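Local coordinates for afamin (Homo sapiens, PDB 6FAK), which carries hydrophobic molecules in body fluids, binds vitamin E and keeps lipidated Wnt proteins soluble and active, at residues Gln199-Gly204 against Leu453-Phe458; Asn149-Ala154 against Cys462-Asn467. All blocks are in the same frame, centred on the assembly; numbering follows the deposited sequence.

Interaction 1. Residues Gln199-Gly204 against Leu453-Phe458; sequences QKHVCG and LADLVF
His201 reaches across from helix 177-209 to Asp455 and Leu456 of helix 446-462, a helix-to-helix contact in the largely helical albumin fold; residues 199-204 lie in the second albumin repeat and 453-458 in the third. The CA atoms of His201 and Leu456 lie 6.0 Å apart, so one turn of each helix comes close to the other, although the two segments bury just 163 Å² between them.

The apolar part is a CH-pi contact. The CD2 methyl of Leu456 sits over one face of the imidazole, 3.9 Å from the ring centroid and 27° off the ring normal. It is displaced toward the rim: its nearest ring atom is His201 CG, at 3.6 Å from Leu456 CD2. The ring is offered to this methyl because His201 CG stands anti to its own backbone N (chi1 -171°), extending from the helix toward its neighbour.

The polar part is met at the edge of the ring. Asp455 OD2 lies near the imidazole plane, 3.1 Å from His201 NE2 and equally close to CE1, while the carboxylate is turned 85° to the ring. Arg486 touches the side chain of Asp455, and the ring of Phe482 meets the imidazole with the planes at about 40°.

The same corner lines a pocket occupied in this crystal by a polyether, probably from the crystallisation liquor. His201 and Asp455 share it with Ala448, Leu453 and Phe482, and His201 NE2 is hydrogen-bonded to the polyether O1 atom. Segment 199-204 also lies within the region that forms the pocket for hydrophobic ligands.

A salt bridge from Lys200 NZ to Glu460 OE2 adds a second tie between the helices. Backbone also meets the imidazole, with Asp455 O standing 3.4 Å from His201 CE1.

Interaction 2. Residues Asn149-Ala154 against Cys462-Asn467; sequences NPFVFA and CGVNEN. With NAG (2-acetamido-2-deoxy-beta-D-glucopyranose), chain B.
Phe151 lays one ring face against Val464 where two loops of the helical albumin fold meet, a type I beta turn (Asn149 to Val152) of the first repeat and the chain leaving helix 446-462 in the third. Val464 CG1 is 3.8 Å from the centroid of the Phe151 ring and 15° off its normal, a CH-pi contact over the face. Phe151 CG stands anti to the carbonyl carbon (chi1 -61°), which sends the ring toward Val464. Asn465 crosses the far end of the ring, its amide plane turned 74° to the phenyl: OD1 comes nearest, 3.7 Å from Phe151 CZ and oblique to the ring, while ND2 lies at the edge, in the ring plane. An alanine in place of Phe151 is likely to leave the Val464 methyl without its aromatic partner and a gap between the loops.

In the next shell, Asn465 ND2 is hydrogen-bonded to Lys108 O and Phe105 O, two bonds that would hold the amide's rotation. Pro150 O accepts a hydrogen bond from Lys108 NZ, so the same lysine serves both loops. Gly463 turns the chain out of the helix just before Val464. Beyond Asn465 the loop runs to the glycosylation site, where Asn467 ND2 is bonded covalently to NAG C1 at 1.5 Å.

Overall arrangement
The two interactions are neighbours, with centres about 10 Å apart, and their centres lie about 5 and 8 Å from the centre of the chain. Helix 446-462 supplies one side of interaction 1, and the loop leaving it supplies one side of interaction 2, so together they bring the third albumin repeat against the second and the first. Both are buried contacts built on a methyl over an aromatic face. Interaction 1 adds a carboxylate at the ring edge and a pocket holding a polyether, whereas interaction 2 is more apolar, its loop leading out to a partly exposed, glycosylated asparagine. They also touch directly: Gln199 OE1 lies 2.9 Å from Phe153 N, probably a hydrogen bond, and Lys200 CB packs 3.6 Å from Val464 CG2.

Interaction 1. Residues Gln199-Gly204 against Leu453-Phe458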
loop_
_atom_site.group_PDB
_atom_site.type_symbol
_atom_site.label_atom_id
_atom_site.label_comp_id
_atom_site.label_asym_id
_atom_site.label_seq_id
_atom_site.Cartn_x
_atom_site.Cartn_y
_atom_site.Cartn_z
ATOM N N GLN A 199 1.087 2.621 2.947
ATOM C CA GLN A 199 0.560 3.992 3.041
ATOM C C GLN A 199 -0.899 4.123 2.502
ATOM O O GLN A 199 -1.737 4.729 3.160
ATOM C CB GLN A 199 1.523 4.940 2.340
ATOM C CG GLN A 199 2.795 5.063 3.114
ATOM C CD GLN A 199 3.947 5.664 2.357
ATOM O OE1 GLN A 199 3.813 6.081 1.207
ATOM N NE2 GLN A 199 5.082 5.714 3.007
ATOM N N LYS A 200 -1.206 3.471 1.390
ATOM C CA LYS A 200 -2.565 3.423 0.867
ATOM C C LYS A 200 -3.512 2.699 1.828
ATOM O O LYS A 200 -4.637 3.089 1.957
ATOM C CB LYS A 200 -2.636 2.702 -0.498
ATOM C CG LYS A 200 -1.944 3.497 -1.587
ATOM C CD LYS A 200 -1.752 2.667 -2.833
ATOM C CE LYS A 200 -3.063 2.497 -3.554
ATOM N NZ LYS A 200 -2.844 2.072 -4.969
ATOM N N HIS A 201 -3.028 1.630 2.455
ATOM C CA HIS A 201 -3.797 0.893 3.422
ATOM C C HIS A 201 -4.168 1.790 4.647
ATOM O O HIS A 201 -5.306 1.861 5.029
ATOM C CB HIS A 201 -2.983 -0.317 3.868
ATOM C CG HIS A 201 -3.728 -1.280 4.714
ATOM N ND1 HIS A 201 -4.789 -2.021 4.238
ATOM C CD2 HIS A 201 -3.555 -1.654 6.004
ATOM C CE1 HIS A 201 -5.228 -2.827 5.194
ATOM N NE2 HIS A 201 -4.505 -2.615 6.275
ATOM N N VAL A 202 -3.188 2.441 5.242
ATOM C CA VAL A 202 -3.456 3.284 6.387
ATOM C C VAL A 202 -4.326 4.509 5.993
ATOM O O VAL A 202 -5.300 4.858 6.702
ATOM C CB VAL A 202 -2.159 3.733 7.048
ATOM C CG1 VAL A 202 -2.426 4.728 8.179
ATOM C CG2 VAL A 202 -1.432 2.532 7.611
ATOM N N CYS A 203 -4.001 5.168 4.890
ATOM C CA CYS A 203 -4.796 6.332 4.458
ATOM C C CYS A 203 -6.253 5.972 4.132
ATOM O O CYS A 203 -7.149 6.711 4.495
ATOM C CB CYS A 203 -4.166 7.092 3.286
ATOM S SG CYS A 203 -2.518 7.727 3.704
ATOM N N GLY A 204 -6.445 4.844 3.449
ATOM C CA GLY A 204 -7.778 4.336 3.135
ATOM C C GLY A 204 -8.564 4.103 4.392
ATOM O O GLY A 204 -9.715 4.469 4.484
ATOM N N LEU A 453 0.926 -8.799 5.156
ATOM C CA LEU A 453 1.020 -8.514 3.730
ATOM C C LEU A 453 -0.249 -8.820 2.970
ATOM O O LEU A 453 -0.600 -8.065 2.080
ATOM C CB LEU A 453 2.191 -9.229 3.084
ATOM C CG LEU A 453 3.587 -8.732 3.451
ATOM C CD1 LEU A 453 4.603 -9.543 2.665
ATOM C CD2 LEU A 453 3.782 -7.268 3.142
ATOM N N ALA A 454 -0.936 -9.907 3.311
ATOM C CA ALA A 454 -2.243 -10.202 2.707
ATOM C C ALA A 454 -3.299 -9.138 2.942
ATOM O O ALA A 454 -4.097 -8.826 2.035
ATOM C CB ALA A 454 -2.784 -11.547 3.199
ATOM N N ASP A 455 -3.292 -8.547 4.135
ATOM C CA ASP A 455 -4.257 -7.522 4.469
ATOM C C ASP A 455 -4.140 -6.257 3.601
ATOM O O ASP A 455 -5.143 -5.600 3.262
ATOM C CB ASP A 455 -4.122 -7.135 5.945
ATOM C CG ASP A 455 -5.444 -6.665 6.540
ATOM O OD1 ASP A 455 -6.367 -7.524 6.720
ATOM O OD2 ASP A 455 -5.552 -5.443 6.826
ATOM N N LEU A 456 -2.925 -5.967 3.179
ATOM C CA LEU A 456 -2.706 -4.850 2.290
ATOM C C LEU A 456 -3.390 -4.960 0.942
ATOM O O LEU A 456 -3.629 -3.957 0.304
ATOM C CB LEU A 456 -1.222 -4.630 2.032
ATOM C CG LEU A 456 -0.309 -4.449 3.253
ATOM C CD1 LEU A 456 1.142 -4.278 2.780
ATOM C CD2 LEU A 456 -0.806 -3.358 4.169
ATOM N N VAL A 457 -3.621 -6.145 0.470
ATOM C CA VAL A 457 -4.324 -6.314 -0.806
ATOM C C VAL A 457 -5.714 -5.657 -0.730
ATOM O O VAL A 457 -6.076 -4.854 -1.593
ATOM C CB VAL A 457 -4.472 -7.812 -1.154
ATOM C CG1 VAL A 457 -5.266 -8.010 -2.437
ATOM C CG2 VAL A 457 -3.081 -8.418 -1.321
ATOM N N PHE A 458 -6.476 -5.973 0.322
ATOM C CA PHE A 458 -7.875 -5.488 0.407
ATOM C C PHE A 458 -7.899 -3.999 0.700
ATOM O O PHE A 458 -8.856 -3.293 0.318
ATOM C CB PHE A 458 -8.748 -6.410 1.301
ATOM C CG PHE A 458 -8.718 -7.846 0.807
ATOM C CD1 PHE A 458 -9.324 -8.190 -0.424
ATOM C CD2 PHE A 458 -7.984 -8.822 1.468
ATOM C CE1 PHE A 458 -9.259 -9.499 -0.945
ATOM C CE2 PHE A 458 -7.906 -10.128 0.965
ATOM C CZ PHE A 458 -8.540 -10.470 -0.238
#

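Interaction 2. Residues Asn149-Ala154 against Cys462-Asn467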
loop_
_atom_site.group_PDB
_atom_site.type_symbol
_atom_site.label_atom_id
_atom_site.label_comp_id
_atom_site.label_asym_id
_atom_site.label_seq_id
_atom_site.Cartn_x
_atom_site.Cartn_y
_atom_site.Cartn_z
ATOM N N ASN A 149 2.275 7.504 -8.780
ATOM C CA ASN A 149 2.218 7.030 -7.383
ATOM C C ASN A 149 1.672 8.184 -6.527
ATOM O O ASN A 149 2.388 8.740 -5.685
ATOM C CB ASN A 149 3.624 6.561 -6.914
ATOM C CG ASN A 149 4.102 5.361 -7.661
ATOM O OD1 ASN A 149 3.752 4.262 -7.298
ATOM N ND2 ASN A 149 4.866 5.564 -8.771
ATOM N N PRO A 150 0.411 8.568 -6.754
ATOM C CA PRO A 150 -0.067 9.831 -6.202
ATOM C C PRO A 150 -0.239 9.856 -4.695
ATOM O O PRO A 150 -0.397 10.946 -4.167
ATOM C CB PRO A 150 -1.474 9.975 -6.819
ATOM C CG PRO A 150 -1.867 8.597 -7.230
ATOM C CD PRO A 150 -0.595 7.925 -7.608
ATOM N N PHE A 151 -0.252 8.675 -4.047
ATOM C CA PHE A 151 -0.467 8.610 -2.603
ATOM C C PHE A 151 0.802 8.342 -1.824
ATOM O O PHE A 151 0.747 8.387 -0.605
ATOM C CB PHE A 151 -1.507 7.573 -2.267
ATOM C CG PHE A 151 -2.838 7.868 -2.871
ATOM C CD1 PHE A 151 -3.585 8.913 -2.394
ATOM C CD2 PHE A 151 -3.331 7.102 -3.928
ATOM C CE1 PHE A 151 -4.771 9.252 -2.959
ATOM C CE2 PHE A 151 -4.536 7.431 -4.490
ATOM C CZ PHE A 151 -5.252 8.498 -3.997
ATOM N N VAL A 152 1.918 8.036 -2.489
ATOM C CA VAL A 152 3.159 7.701 -1.774
ATOM C C VAL A 152 3.685 8.945 -1.078
ATOM O O VAL A 152 3.693 10.035 -1.644
ATOM C CB VAL A 152 4.226 7.111 -2.693
ATOM C CG1 VAL A 152 5.493 6.680 -1.935
ATOM C CG2 VAL A 152 3.640 5.838 -3.295
ATOM N N PHE A 153 4.135 8.760 0.150
ATOM C CA PHE A 153 4.514 9.918 0.984
ATOM C C PHE A 153 5.869 10.474 0.510
ATOM O O PHE A 153 6.733 9.695 0.058
ATOM C CB PHE A 153 4.662 9.528 2.452
ATOM C CG PHE A 153 3.408 9.025 3.136
ATOM C CD1 PHE A 153 2.126 9.081 2.540
ATOM C CD2 PHE A 153 3.516 8.566 4.430
ATOM C CE1 PHE A 153 0.986 8.632 3.233
ATOM C CE2 PHE A 153 2.388 8.112 5.133
ATOM C CZ PHE A 153 1.142 8.121 4.531
ATOM N N ALA A 154 6.039 11.800 0.630
ATOM C CA ALA A 154 7.251 12.486 0.129
ATOM C C ALA A 154 8.587 11.942 0.623
ATOM O O ALA A 154 9.503 11.786 -0.198
ATOM C CB ALA A 154 7.164 13.986 0.286
ATOM N N CYS A 462 -10.146 -1.592 -1.724
ATOM C CA CYS A 462 -11.225 -0.834 -1.148
ATOM C C CYS A 462 -11.147 0.668 -1.387
ATOM O O CYS A 462 -12.140 1.360 -1.179
ATOM C CB CYS A 462 -11.333 -1.111 0.343
ATOM S SG CYS A 462 -11.844 -2.829 0.565
ATOM N N GLY A 463 -9.984 1.155 -1.806
ATOM C CA GLY A 463 -9.854 2.545 -2.225
ATOM C C GLY A 463 -9.170 3.393 -1.165
ATOM O O GLY A 463 -9.300 3.132 0.074
ATOM N N VAL A 464 -8.499 4.447 -1.641
ATOM C CA VAL A 464 -7.827 5.402 -0.780
ATOM C C VAL A 464 -8.656 6.651 -0.544
ATOM O O VAL A 464 -9.046 6.931 0.596
ATOM C CB VAL A 464 -6.387 5.731 -1.309
ATOM C CG1 VAL A 464 -5.666 6.624 -0.329
ATOM C CG2 VAL A 464 -5.625 4.445 -1.537
ATOM N N ASN A 465 -8.960 7.381 -1.623
ATOM C CA ASN A 465 -9.686 8.615 -1.545
ATOM C C ASN A 465 -11.100 8.483 -2.116
ATOM O O ASN A 465 -11.698 9.463 -2.513
ATOM C CB ASN A 465 -8.926 9.748 -2.274
ATOM C CG ASN A 465 -8.816 9.565 -3.810
ATOM O OD1 ASN A 465 -8.941 8.461 -4.337
ATOM N ND2 ASN A 465 -8.512 10.664 -4.506
ATOM N N GLU A 466 -11.592 7.266 -2.240
ATOM C CA GLU A 466 -12.972 7.033 -2.688
ATOM C C GLU A 466 -13.563 5.877 -1.882
ATOM O O GLU A 466 -12.835 4.986 -1.448
ATOM C CB GLU A 466 -13.019 6.703 -4.186
ATOM C CG GLU A 466 -11.960 5.704 -4.565
ATOM C CD GLU A 466 -11.770 5.434 -6.048
ATOM O OE1 GLU A 466 -10.655 4.931 -6.364
ATOM O OE2 GLU A 466 -12.693 5.676 -6.846
ATOM N N ASN A 467 -14.883 5.881 -1.748
ATOM C CA ASN A 467 -15.612 4.705 -1.317
ATOM C C ASN A 467 -16.044 4.078 -2.615
ATOM O O ASN A 467 -16.863 4.610 -3.300
ATOM C CB ASN A 467 -16.801 5.102 -0.434
ATOM C CG ASN A 467 -16.329 5.723 0.864
ATOM O OD1 ASN A 467 -15.481 5.141 1.547
ATOM N ND2 ASN A 467 -16.832 6.899 1.187
HETATM C C1 NAG B . -16.451 7.621 2.391
HETATM C C2 NAG B . -16.941 9.059 2.275
HETATM C C3 NAG B . -16.584 9.841 3.532
HETATM C C4 NAG B . -17.117 9.116 4.760
HETATM C C5 NAG B . -16.671 7.650 4.769
HETATM C C6 NAG B . -17.295 6.892 5.936
HETATM C C7 NAG B . -17.080 10.509 0.290
HETATM C C8 NAG B . -18.519 10.763 0.647
HETATM N N2 NAG B . -16.377 9.695 1.093
HETATM O O3 NAG B . -17.142 11.163 3.464
HETATM O O4 NAG B . -16.663 9.780 5.946
HETATM O O5 NAG B . -17.040 7.005 3.539
HETATM O O6 NAG B . -18.721 6.874 5.799
HETATM O O7 NAG B . -16.573 11.022 -0.694
#